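Local structure of demethyldecarbamoylnovobiocin O-methyltransferase (Streptomyces caeruleus, 2WK1) at residues 221-226 / 253-258; 213-218 / 240-245; 139-144 / 196-201. The protein transfers a methyl group from S-adenosyl-L-methionine to the 4-hydroxyl of the noviose sugar in the penultimate step of novobiocin biosynthesis. One frame throughout, in Å; residues are numbered along the deposited sequence. Where two conformers were deposited one is given.

How the contacts relate
From the N terminus, contact 3 comes first: strand 138-142 runs out to the nucleoside of S-adenosyl-L-homocysteine, and the chain returns after 51 residues through strand 191-195 to set segment 196-201, with its short helix, beside it. That loop is complete before the other two open. Contact 2 pairs strand 210-215 with strand 238-242, and contact 1 pairs the helices that follow them, 220-230 and 249-261. Their segments alternate along the chain, so the two loops cross, two successive strand-helix units lying side by side. Contacts 1 and 2 touch, with Y245 OH probably hydrogen-bonded to D256 OD1. All three reach S-adenosyl-L-homocysteine: 1 at the adenine, 3 at adenine and ribose, 2 from the amino N to C5' and C8.

Contact 1 (221-226 / 253-258); sequences ESTWDT and DAVDEY. With SAH (S-adenosyl-L-homocysteine), chain B; EDO (1,2-ethanediol), chain F.
W224 lays its indole over helix 249-261, where A254 and Y258 receive its six-membered ring. The helices run in nearly the same direction, crossing at -31° with axes 8.8 Å apart, and come nearest where A254 faces W224 and T223. On the buried side the fit is close and apolar: T223 CG2 lies 3.8 Å from A254 CB and equally near V255 CG2. T223 OG1 turns back to L219 O within its own helix and also accepts from an ethanediol molecule, probably left from crystallisation.

The indole is directed across the groove by its first torsion, with CG anti to the backbone N (chi1 -176°). W224 CZ3 is 3.7 Å from Y258 CB, and the Y258 ring stands with its edge to one face of the W224 six-membered ring in a T-shaped pair, planes at 75°. Toward the outer side, where W224 and E257 are both partly exposed, the contact thins. E257, modelled in two conformers, lies obliquely by the W224 rim in the one given, a detail that stays doubtful; its OE1 there is hydrogen-bonded to Y220 OH.

On the far side of helix 220-230, S222 OG donates to N7 of the S-adenosyl-L-homocysteine adenine. T223 and T226 rest on M215 of strand 210-215, seating helix 220-230 on the sheet; V255 of helix 249-261 packs on Y245 of the loop after strand 238-242.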
loop_
_atom_site.group_PDB
_atom_site.type_symbol
_atom_site.label_atom_id
_atom_site.label_comp_id
_atom_site.label_asym_id
_atom_site.label_seq_id
_atom_site.Cartn_x
_atom_site.Cartn_y
_atom_site.Cartn_z
ATOM N N GLU A 221 11.460 -17.833 26.823
ATOM C CA GLU A 221 11.788 -16.800 27.795
ATOM C C GLU A 221 11.153 -15.458 27.475
ATOM O O GLU A 221 10.677 -14.766 28.378
ATOM C CB GLU A 221 13.283 -16.703 28.026
ATOM C CG GLU A 221 14.162 -16.180 26.961
ATOM C CD GLU A 221 15.493 -15.783 27.597
ATOM O OE1 GLU A 221 16.325 -16.678 27.855
ATOM O OE2 GLU A 221 15.663 -14.592 27.916
ATOM N N SER A 222 11.124 -15.109 26.198
ATOM C CA SER A 222 10.506 -13.885 25.762
ATOM C C SER A 222 9.032 -13.883 26.090
ATOM O O SER A 222 8.492 -12.875 26.555
ATOM C CB SER A 222 10.714 -13.684 24.272
ATOM O OG SER A 222 12.099 -13.656 23.935
ATOM N N THR A 223 8.371 -15.011 25.846
ATOM C CA THR A 223 6.939 -15.127 26.081
ATOM C C THR A 223 6.619 -15.094 27.568
ATOM O O THR A 223 5.709 -14.417 27.978
ATOM C CB THR A 223 6.398 -16.419 25.420
ATOM O OG1 THR A 223 6.746 -16.417 24.035
ATOM C CG2 THR A 223 4.911 -16.558 25.560
ATOM N N TRP A 224 7.392 -15.812 28.358
ATOM C CA TRP A 224 7.202 -15.818 29.801
ATOM C C TRP A 224 7.388 -14.420 30.375
ATOM O O TRP A 224 6.592 -13.958 31.196
ATOM C CB TRP A 224 8.177 -16.823 30.458
ATOM C CG TRP A 224 7.923 -16.916 31.920
ATOM C CD1 TRP A 224 8.571 -16.236 32.898
ATOM C CD2 TRP A 224 6.888 -17.673 32.565
ATOM N NE1 TRP A 224 8.024 -16.544 34.121
ATOM C CE2 TRP A 224 6.988 -17.423 33.942
ATOM C CE3 TRP A 224 5.904 -18.549 32.114
ATOM C CZ2 TRP A 224 6.118 -18.011 34.871
ATOM C CZ3 TRP A 224 5.047 -19.138 33.044
ATOM C CH2 TRP A 224 5.163 -18.864 34.399
ATOM N N ASP A 225 8.440 -13.738 29.943
ATOM C CA ASP A 225 8.697 -12.379 30.465
ATOM C C ASP A 225 7.609 -11.379 30.042
ATOM O O ASP A 225 7.240 -10.469 30.790
ATOM C CB ASP A 225 10.067 -11.890 30.031
ATOM C CG ASP A 225 11.209 -12.661 30.719
ATOM O OD1 ASP A 225 10.956 -13.362 31.731
ATOM O OD2 ASP A 225 12.341 -12.563 30.216
ATOM N N THR A 226 7.031 -11.591 28.870
ATOM C CA THR A 226 5.943 -10.752 28.435
ATOM C C THR A 226 4.703 -10.988 29.281
ATOM O O THR A 226 4.079 -10.043 29.783
ATOM C CB THR A 226 5.629 -10.985 26.955
ATOM O OG1 THR A 226 6.758 -10.603 26.143
ATOM C CG2 THR A 226 4.435 -10.169 26.550
ATOM N N ASP A 253 4.741 -24.019 25.454
ATOM C CA ASP A 253 5.070 -24.302 26.852
ATOM C C ASP A 253 4.859 -23.084 27.769
ATOM O O ASP A 253 4.263 -23.195 28.830
ATOM C CB ASP A 253 6.536 -24.720 27.013
ATOM C CG ASP A 253 6.874 -26.103 26.477
ATOM O OD1 ASP A 253 5.994 -26.896 26.149
ATOM O OD2 ASP A 253 8.091 -26.390 26.368
ATOM N N ALA A 254 5.366 -21.920 27.364
ATOM C CA ALA A 254 5.263 -20.729 28.190
ATOM C C ALA A 254 3.807 -20.285 28.386
ATOM O O ALA A 254 3.389 -19.954 29.500
ATOM C CB ALA A 254 6.101 -19.587 27.598
ATOM N N VAL A 255 3.029 -20.270 27.302
ATOM C CA VAL A 255 1.633 -19.845 27.398
ATOM C C VAL A 255 0.835 -20.800 28.259
ATOM O O VAL A 255 0.065 -20.387 29.162
ATOM C CB VAL A 255 1.012 -19.704 25.977
ATOM C CG1 VAL A 255 -0.511 -19.531 26.046
ATOM C CG2 VAL A 255 1.698 -18.565 25.222
ATOM N N ASP A 256 1.042 -22.100 28.029
ATOM C CA ASP A 256 0.271 -23.069 28.805
ATOM C C ASP A 256 0.665 -23.054 30.272
ATOM O O ASP A 256 -0.193 -23.158 31.153
ATOM C CB ASP A 256 0.444 -24.478 28.236
ATOM C CG ASP A 256 -0.261 -24.687 26.903
ATOM O OD1 ASP A 256 -1.013 -23.806 26.426
ATOM O OD2 ASP A 256 -0.072 -25.784 26.324
ATOM N N GLU A 257 1.955 -22.908 30.547
ATOM C CA GLU A 257 2.385 -22.865 31.940
ATOM C C GLU A 257 1.873 -21.637 32.677
ATOM O O GLU A 257 1.430 -21.723 33.817
ATOM C CB GLU A 257 4.181 -22.750 31.984
ATOM C CG GLU A 257 4.686 -22.785 33.388
ATOM C CD GLU A 257 6.063 -22.561 33.313
ATOM O OE1 GLU A 257 6.680 -22.589 32.361
ATOM O OE2 GLU A 257 6.671 -22.258 34.453
ATOM N N TYR A 258 1.909 -20.492 32.020
ATOM C CA TYR A 258 1.420 -19.277 32.647
ATOM C C TYR A 258 -0.075 -19.370 32.930
ATOM O O TYR A 258 -0.539 -19.049 34.033
ATOM C CB TYR A 258 1.704 -18.055 31.755
ATOM C CG TYR A 258 1.370 -16.743 32.432
ATOM C CD1 TYR A 258 2.271 -16.133 33.293
ATOM C CD2 TYR A 258 0.122 -16.144 32.276
ATOM C CE1 TYR A 258 1.941 -14.961 33.939
ATOM C CE2 TYR A 258 -0.208 -14.959 32.922
ATOM C CZ TYR A 258 0.699 -14.390 33.770
ATOM O OH TYR A 258 0.386 -13.226 34.426
HETATM N N SAH B . 5.410 -9.103 14.914
HETATM C CA SAH B . 6.422 -9.021 13.806
HETATM C CB SAH B . 7.342 -10.243 13.846
HETATM C CG SAH B . 8.204 -10.323 15.098
HETATM S SD SAH B . 9.729 -11.225 14.793
HETATM C C SAH B . 5.743 -8.787 12.485
HETATM O O SAH B . 6.318 -9.087 11.432
HETATM O OXT SAH B . 4.664 -8.212 12.467
HETATM C "C5'" SAH B . 10.342 -11.460 16.472
HETATM C "C4'" SAH B . 10.800 -10.137 17.125
HETATM O "O4'" SAH B . 10.944 -10.363 18.549
HETATM C "C3'" SAH B . 12.126 -9.583 16.603
HETATM O "O3'" SAH B . 11.996 -8.228 16.135
HETATM C "C2'" SAH B . 13.053 -9.693 17.833
HETATM O "O2'" SAH B . 14.049 -8.675 17.933
HETATM C "C1'" SAH B . 12.076 -9.620 19.012
HETATM N N9 SAH B . 12.476 -10.278 20.258
HETATM C C8 SAH B . 12.366 -11.607 20.510
HETATM N N7 SAH B . 12.693 -11.879 21.797
HETATM C C5 SAH B . 12.991 -10.690 22.377
HETATM C C6 SAH B . 13.353 -10.261 23.705
HETATM N N6 SAH B . 13.500 -11.150 24.673
HETATM N N1 SAH B . 13.534 -8.953 23.919
HETATM C C2 SAH B . 13.345 -8.038 22.951
HETATM N N3 SAH B . 13.012 -8.341 21.691
HETATM C C4 SAH B . 12.807 -9.641 21.392
HETATM C C1 EDO F . 4.613 -15.136 21.989
HETATM O O1 EDO F . 5.816 -14.364 22.358
HETATM C C2 EDO F . 4.848 -16.365 21.089
HETATM O O2 EDO F . 4.492 -16.055 19.720
#

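Contact 2 (213-218 / 240-245); sequences LRMDGD and VIVDDY. With SAH (S-adenosyl-L-homocysteine), chain B; EDO (1,2-ethanediol), chain F.
L213 to M215 and V240 to V242 are neighbouring parallel strands at the centre of a Rossmann-like methyltransferase sheet, and the loops leaving their C-terminal ends carry the acidic residues D216, D243 and D244, predicted to bind magnesium. Three backbone bonds join them: I241 N to L213 O, M215 N to I241 O, and D243 N to M215 O, the last continuing the pairing beyond the strands.

Apolar contacts lie on the face bearing L213, M215, V240 and V242. The M215 chain bends at its end (chi3 -58°), which sets CE 3.8 Å from V242 CG2 and near V240 CG1.

Charged groups gather around R214, whose chain runs extended past I241 CG2. Its NH2 meets the anti lone pair of D243 OD1 at 2.7 Å, almost straight, whereas NH1 reaches D216 OD2 from above that carboxylate's plane. Both oxygens lie at the guanidinium edge; E112 adds a salt bridge to NH1 and R90 one to D243 OD1. The D216 and D243 carboxylates stack with planes 21° apart, bringing D216 OD1 within 3.1 Å of D243 OD2. This close pair of acids fits such a metal site.

Two ligands meet these loops. Ethanediol O1 accepts from G217 N and O2 from D244 N, while O2 donates only a weak bond to M215 O. The amino N of S-adenosyl-L-homocysteine donates to D216 OD2 at 2.8 Å.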
loop_
_atom_site.group_PDB
_atom_site.type_symbol
_atom_site.label_atom_id
_atom_site.label_comp_id
_atom_site.label_asym_id
_atom_site.label_seq_id
_atom_site.Cartn_x
_atom_site.Cartn_y
_atom_site.Cartn_z
ATOM N N LEU A 213 -2.785 -7.059 24.080
ATOM C CA LEU A 213 -1.400 -7.492 24.258
ATOM C C LEU A 213 -1.100 -8.499 23.171
ATOM O O LEU A 213 -1.639 -9.576 23.209
ATOM C CB LEU A 213 -1.250 -8.133 25.624
ATOM C CG LEU A 213 0.021 -8.898 25.965
ATOM C CD1 LEU A 213 1.260 -8.035 25.690
ATOM C CD2 LEU A 213 -0.040 -9.437 27.407
ATOM N N ARG A 214 -0.272 -8.132 22.192
ATOM C CA ARG A 214 0.123 -9.047 21.106
ATOM C C ARG A 214 1.552 -9.494 21.361
ATOM O O ARG A 214 2.438 -8.673 21.513
ATOM C CB ARG A 214 -0.027 -8.424 19.734
ATOM C CG ARG A 214 0.252 -9.446 18.632
ATOM C CD ARG A 214 -0.002 -8.919 17.210
ATOM N NE ARG A 214 -0.275 -10.045 16.338
ATOM C CZ ARG A 214 0.652 -10.901 15.910
ATOM N NH1 ARG A 214 1.935 -10.615 16.053
ATOM N NH2 ARG A 214 0.287 -12.010 15.314
ATOM N N MET A 215 1.752 -10.795 21.445
ATOM C CA MET A 215 3.034 -11.393 21.781
ATOM C C MET A 215 3.605 -12.084 20.565
ATOM O O MET A 215 2.958 -12.982 20.001
ATOM C CB MET A 215 2.861 -12.380 22.932
ATOM C CG MET A 215 2.151 -11.787 24.151
ATOM S SD MET A 215 2.315 -12.820 25.590
ATOM C CE MET A 215 1.616 -14.299 24.963
ATOM N N ASP A 216 4.817 -11.717 20.172
ATOM C CA ASP A 216 5.475 -12.295 19.005
ATOM C C ASP A 216 6.981 -12.275 19.226
ATOM O O ASP A 216 7.739 -11.724 18.405
ATOM C CB ASP A 216 5.102 -11.478 17.766
ATOM C CG ASP A 216 5.333 -12.220 16.444
ATOM O OD1 ASP A 216 6.036 -13.261 16.419
ATOM O OD2 ASP A 216 4.793 -11.741 15.409
ATOM N N GLY A 217 7.410 -12.881 20.317
ATOM C CA GLY A 217 8.816 -12.881 20.709
ATOM C C GLY A 217 9.574 -14.175 20.510
ATOM O O GLY A 217 10.720 -14.271 20.932
ATOM N N ASP A 218 8.938 -15.178 19.894
ATOM C CA ASP A 218 9.580 -16.415 19.400
ATOM C C ASP A 218 10.172 -17.427 20.388
ATOM O O ASP A 218 10.346 -18.563 20.003
ATOM C CB ASP A 218 10.651 -16.075 18.350
ATOM C CG ASP A 218 10.066 -15.735 16.989
ATOM O OD1 ASP A 218 9.067 -16.364 16.552
ATOM O OD2 ASP A 218 10.613 -14.820 16.355
ATOM N N VAL A 240 -5.424 -11.051 24.542
ATOM C CA VAL A 240 -4.047 -11.500 24.427
ATOM C C VAL A 240 -3.923 -12.326 23.180
ATOM O O VAL A 240 -4.655 -13.306 22.998
ATOM C CB VAL A 240 -3.592 -12.312 25.632
ATOM C CG1 VAL A 240 -2.143 -12.765 25.458
ATOM C CG2 VAL A 240 -3.817 -11.519 26.938
ATOM N N ILE A 241 -3.034 -11.912 22.293
ATOM C CA ILE A 241 -2.794 -12.593 21.023
ATOM C C ILE A 241 -1.409 -13.269 21.082
ATOM O O ILE A 241 -0.437 -12.609 21.426
ATOM C CB ILE A 241 -2.851 -11.620 19.832
ATOM C CG1 ILE A 241 -4.218 -10.918 19.717
ATOM C CG2 ILE A 241 -2.428 -12.321 18.550
ATOM C CD1 ILE A 241 -4.210 -9.687 18.847
ATOM N N VAL A 242 -1.346 -14.544 20.736
ATOM C CA VAL A 242 -0.106 -15.314 20.720
ATOM C C VAL A 242 0.179 -15.643 19.263
ATOM O O VAL A 242 -0.532 -16.457 18.641
ATOM C CB VAL A 242 -0.244 -16.626 21.517
ATOM C CG1 VAL A 242 1.059 -17.330 21.562
ATOM C CG2 VAL A 242 -0.822 -16.373 22.923
ATOM N N ASP A 243 1.224 -15.053 18.706
ATOM C CA ASP A 243 1.501 -15.181 17.293
ATOM C C ASP A 243 1.805 -16.601 16.858
ATOM O O ASP A 243 1.337 -17.041 15.803
ATOM C CB ASP A 243 2.683 -14.289 16.904
ATOM C CG ASP A 243 3.020 -14.402 15.432
ATOM O OD1 ASP A 243 2.289 -13.751 14.635
ATOM O OD2 ASP A 243 3.962 -15.165 15.081
ATOM N N ASP A 244 2.634 -17.275 17.647
ATOM C CA ASP A 244 3.311 -18.529 17.256
ATOM C C ASP A 244 3.055 -19.471 18.410
ATOM O O ASP A 244 3.829 -19.527 19.358
ATOM C CB ASP A 244 4.833 -18.265 17.084
ATOM C CG ASP A 244 5.586 -19.347 16.288
ATOM O OD1 ASP A 244 4.992 -20.321 15.814
ATOM O OD2 ASP A 244 6.820 -19.175 16.119
ATOM N N TYR A 245 1.932 -20.154 18.352
ATOM C CA TYR A 245 1.529 -21.086 19.411
ATOM C C TYR A 245 1.525 -22.517 18.912
ATOM O O TYR A 245 2.138 -23.400 19.498
ATOM C CB TYR A 245 0.128 -20.719 19.945
ATOM C CG TYR A 245 -0.409 -21.634 21.040
ATOM C CD1 TYR A 245 -0.047 -21.445 22.364
ATOM C CD2 TYR A 245 -1.274 -22.667 20.752
ATOM C CE1 TYR A 245 -0.517 -22.279 23.370
ATOM C CE2 TYR A 245 -1.774 -23.484 21.743
ATOM C CZ TYR A 245 -1.378 -23.304 23.048
ATOM O OH TYR A 245 -1.872 -24.141 24.015
HETATM N N SAH B . 5.410 -9.103 14.914
HETATM C CA SAH B . 6.422 -9.021 13.806
HETATM C CB SAH B . 7.342 -10.243 13.846
HETATM C CG SAH B . 8.204 -10.323 15.098
HETATM S SD SAH B . 9.729 -11.225 14.793
HETATM C C SAH B . 5.743 -8.787 12.485
HETATM O O SAH B . 6.318 -9.087 11.432
HETATM O OXT SAH B . 4.664 -8.212 12.467
HETATM C "C5'" SAH B . 10.342 -11.460 16.472
HETATM C "C4'" SAH B . 10.800 -10.137 17.125
HETATM O "O4'" SAH B . 10.944 -10.363 18.549
HETATM C "C3'" SAH B . 12.126 -9.583 16.603
HETATM O "O3'" SAH B . 11.996 -8.228 16.135
HETATM C "C2'" SAH B . 13.053 -9.693 17.833
HETATM O "O2'" SAH B . 14.049 -8.675 17.933
HETATM C "C1'" SAH B . 12.076 -9.620 19.012
HETATM N N9 SAH B . 12.476 -10.278 20.258
HETATM C C8 SAH B . 12.366 -11.607 20.510
HETATM N N7 SAH B . 12.693 -11.879 21.797
HETATM C C5 SAH B . 12.991 -10.690 22.377
HETATM C C6 SAH B . 13.353 -10.261 23.705
HETATM N N6 SAH B . 13.500 -11.150 24.673
HETATM N N1 SAH B . 13.534 -8.953 23.919
HETATM C C2 SAH B . 13.345 -8.038 22.951
HETATM N N3 SAH B . 13.012 -8.341 21.691
HETATM C C4 SAH B . 12.807 -9.641 21.392
HETATM C C1 EDO F . 4.613 -15.136 21.989
HETATM O O1 EDO F . 5.816 -14.364 22.358
HETATM C C2 EDO F . 4.848 -16.365 21.089
HETATM O O2 EDO F . 4.492 -16.055 19.720
HETATM O O HOH W 1 5.547 -13.769 13.360
HETATM O O HOH W 2 9.509 -19.390 17.392
#

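Contact 3 (139-144 / 196-201); sequences WVADSF and GWFKDT. With SAH (S-adenosyl-L-homocysteine), chain B.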
loop_
_atom_site.group_PDB
_atom_site.type_symbol
_atom_site.label_atom_id
_atom_site.label_comp_id
_atom_site.label_asym_id
_atom_site.label_seq_id
_atom_site.Cartn_x
_atom_site.Cartn_y
_atom_site.Cartn_z
ATOM N N TRP A 139 2.345 0.852 21.886
ATOM C CA TRP A 139 3.667 0.580 22.403
ATOM C C TRP A 139 4.372 -0.463 21.557
ATOM O O TRP A 139 3.840 -1.540 21.283
ATOM C CB TRP A 139 3.597 0.118 23.844
ATOM C CG TRP A 139 3.022 1.124 24.798
ATOM C CD1 TRP A 139 1.711 1.304 25.092
ATOM C CD2 TRP A 139 3.745 2.104 25.556
ATOM N NE1 TRP A 139 1.560 2.317 26.001
ATOM C CE2 TRP A 139 2.789 2.826 26.304
ATOM C CE3 TRP A 139 5.089 2.417 25.698
ATOM C CZ2 TRP A 139 3.143 3.851 27.172
ATOM C CZ3 TRP A 139 5.438 3.459 26.567
ATOM C CH2 TRP A 139 4.476 4.143 27.281
ATOM N N VAL A 140 5.567 -0.103 21.112
ATOM C CA VAL A 140 6.369 -0.865 20.170
ATOM C C VAL A 140 7.582 -1.395 20.912
ATOM O O VAL A 140 8.545 -0.657 21.146
ATOM C CB VAL A 140 6.783 0.014 18.962
ATOM C CG1 VAL A 140 7.563 -0.777 17.935
ATOM C CG2 VAL A 140 5.576 0.701 18.324
ATOM N N ALA A 141 7.516 -2.646 21.374
ATOM C CA ALA A 141 8.529 -3.232 22.254
ATOM C C ALA A 141 9.395 -4.239 21.517
ATOM O O ALA A 141 8.886 -5.237 20.984
ATOM C CB ALA A 141 7.887 -3.868 23.473
ATOM N N ASP A 142 10.703 -3.995 21.462
ATOM C CA ASP A 142 11.622 -4.866 20.768
ATOM C C ASP A 142 13.030 -4.558 21.221
ATOM O O ASP A 142 13.333 -3.449 21.650
ATOM C CB ASP A 142 11.545 -4.644 19.248
ATOM C CG ASP A 142 11.993 -5.840 18.457
ATOM O OD1 ASP A 142 13.208 -6.083 18.315
ATOM O OD2 ASP A 142 11.094 -6.595 18.006
ATOM N N SER A 143 13.916 -5.533 21.070
ATOM C CA SER A 143 15.340 -5.256 21.220
ATOM C C SER A 143 15.890 -4.328 20.141
ATOM O O SER A 143 16.877 -3.640 20.367
ATOM C CB SER A 143 16.138 -6.545 21.182
ATOM O OG SER A 143 16.074 -7.081 19.874
ATOM N N PHE A 144 15.260 -4.339 18.969
ATOM C CA PHE A 144 15.745 -3.711 17.756
ATOM C C PHE A 144 17.112 -4.253 17.381
ATOM O O PHE A 144 17.841 -3.621 16.646
ATOM C CB PHE A 144 15.661 -2.182 17.863
ATOM C CG PHE A 144 14.255 -1.696 18.119
ATOM C CD1 PHE A 144 13.323 -1.688 17.088
ATOM C CD2 PHE A 144 13.853 -1.277 19.378
ATOM C CE1 PHE A 144 12.029 -1.289 17.304
ATOM C CE2 PHE A 144 12.558 -0.838 19.593
ATOM C CZ PHE A 144 11.642 -0.862 18.560
ATOM N N GLY A 196 14.878 -2.461 23.892
ATOM C CA GLY A 196 15.719 -3.260 24.787
ATOM C C GLY A 196 15.197 -4.677 24.942
ATOM O O GLY A 196 14.161 -5.049 24.365
ATOM N N TRP A 197 15.935 -5.489 25.684
ATOM C CA TRP A 197 15.502 -6.827 25.961
ATOM C C TRP A 197 14.280 -6.781 26.882
ATOM O O TRP A 197 14.246 -5.986 27.817
ATOM C CB TRP A 197 16.650 -7.614 26.622
ATOM C CG TRP A 197 17.874 -7.616 25.762
ATOM C CD1 TRP A 197 19.070 -7.018 26.043
ATOM C CD2 TRP A 197 18.012 -8.179 24.459
ATOM N NE1 TRP A 197 19.944 -7.182 24.998
ATOM C CE2 TRP A 197 19.319 -7.891 24.011
ATOM C CE3 TRP A 197 17.164 -8.907 23.623
ATOM C CZ2 TRP A 197 19.788 -8.301 22.759
ATOM C CZ3 TRP A 197 17.630 -9.291 22.378
ATOM C CH2 TRP A 197 18.917 -8.987 21.957
ATOM N N PHE A 198 13.282 -7.623 26.624
ATOM C CA PHE A 198 12.056 -7.603 27.435
ATOM C C PHE A 198 12.329 -7.742 28.933
ATOM O O PHE A 198 11.665 -7.106 29.736
ATOM C CB PHE A 198 11.064 -8.713 27.029
ATOM C CG PHE A 198 10.587 -8.628 25.609
ATOM C CD1 PHE A 198 10.484 -7.405 24.947
ATOM C CD2 PHE A 198 10.218 -9.785 24.936
ATOM C CE1 PHE A 198 10.088 -7.378 23.635
ATOM C CE2 PHE A 198 9.805 -9.736 23.623
ATOM C CZ PHE A 198 9.759 -8.540 22.979
ATOM N N LYS A 199 13.335 -8.525 29.306
ATOM C CA LYS A 199 13.609 -8.705 30.747
ATOM C C LYS A 199 14.045 -7.396 31.385
ATOM O O LYS A 199 13.923 -7.236 32.608
ATOM C CB LYS A 199 14.653 -9.795 30.987
ATOM C CG LYS A 199 16.015 -9.474 30.425
ATOM C CD LYS A 199 17.067 -10.546 30.704
ATOM C CE LYS A 199 18.397 -10.131 30.097
ATOM N NZ LYS A 199 19.357 -11.274 30.039
ATOM N N ASP A 200 14.587 -6.486 30.585
ATOM C CA ASP A 200 15.056 -5.183 31.060
ATOM C C ASP A 200 13.993 -4.107 30.941
ATOM O O ASP A 200 13.949 -3.186 31.745
ATOM C CB ASP A 200 16.243 -4.693 30.221
ATOM C CG ASP A 200 17.487 -5.542 30.383
ATOM O OD1 ASP A 200 17.675 -6.092 31.488
ATOM O OD2 ASP A 200 18.282 -5.613 29.407
ATOM N N THR A 201 13.153 -4.178 29.915
ATOM C CA THR A 201 12.216 -3.092 29.620
ATOM C C THR A 201 10.813 -3.275 30.201
ATOM O O THR A 201 10.151 -2.292 30.525
ATOM C CB THR A 201 12.069 -2.891 28.113
ATOM O OG1 THR A 201 11.485 -4.070 27.545
ATOM C CG2 THR A 201 13.412 -2.590 27.449
HETATM N N SAH B . 5.410 -9.103 14.914
HETATM C CA SAH B . 6.422 -9.021 13.806
HETATM C CB SAH B . 7.342 -10.243 13.846
HETATM C CG SAH B . 8.204 -10.323 15.098
HETATM S SD SAH B . 9.729 -11.225 14.793
HETATM C C SAH B . 5.743 -8.787 12.485
HETATM O O SAH B . 6.318 -9.087 11.432
HETATM O OXT SAH B . 4.664 -8.212 12.467
HETATM C "C5'" SAH B . 10.342 -11.460 16.472
HETATM C "C4'" SAH B . 10.800 -10.137 17.125
HETATM O "O4'" SAH B . 10.944 -10.363 18.549
HETATM C "C3'" SAH B . 12.126 -9.583 16.603
HETATM O "O3'" SAH B . 11.996 -8.228 16.135
HETATM C "C2'" SAH B . 13.053 -9.693 17.833
HETATM O "O2'" SAH B . 14.049 -8.675 17.933
HETATM C "C1'" SAH B . 12.076 -9.620 19.012
HETATM N N9 SAH B . 12.476 -10.278 20.258
HETATM C C8 SAH B . 12.366 -11.607 20.510
HETATM N N7 SAH B . 12.693 -11.879 21.797
HETATM C C5 SAH B . 12.991 -10.690 22.377
HETATM C C6 SAH B . 13.353 -10.261 23.705
HETATM N N6 SAH B . 13.500 -11.150 24.673
HETATM N N1 SAH B . 13.534 -8.953 23.919
HETATM C C2 SAH B . 13.345 -8.038 22.951
HETATM N N3 SAH B . 13.012 -8.341 21.691
HETATM C C4 SAH B . 12.807 -9.641 21.392
#
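F198 reaches from the first turn of a short helix to A141 at the end of strand 138-142, with the adenine of S-adenosyl-L-homocysteine over one face of its ring, N1 3.4 Å above the plane near the centre. At CB the F198 side chain is 4.0 Å from adenine N1, and a first torsion of -61° swings CG beside the backbone N. CG lies by N1, CD1 by C2 and N1, CD2 comes over C6, and CE2 lies near C5 and C6. CE1 has adenine C2 over the face and A141 O, 3.6 Å away, near the ring plane; CZ ends by N3 and C4. The adenine edge is read by two backbone groups, F198 N donating to N1 and S143 N to N3.

Beside the adenine site, G196 N donates to D142 O at 2.9 Å, and S143 CB sits over the six-membered ring of W197 in a CH-pi contact. D142 grips the ribose, OD1 accepting from O2' and OD2 from O3', while OD1 also takes F144 N in an Asx turn.

The pocket wall is thus built where strand 138-142 ends between strands 191-195 and 109-113, with F198 also packed on T113 and on S222 and T226 of helix 220-230.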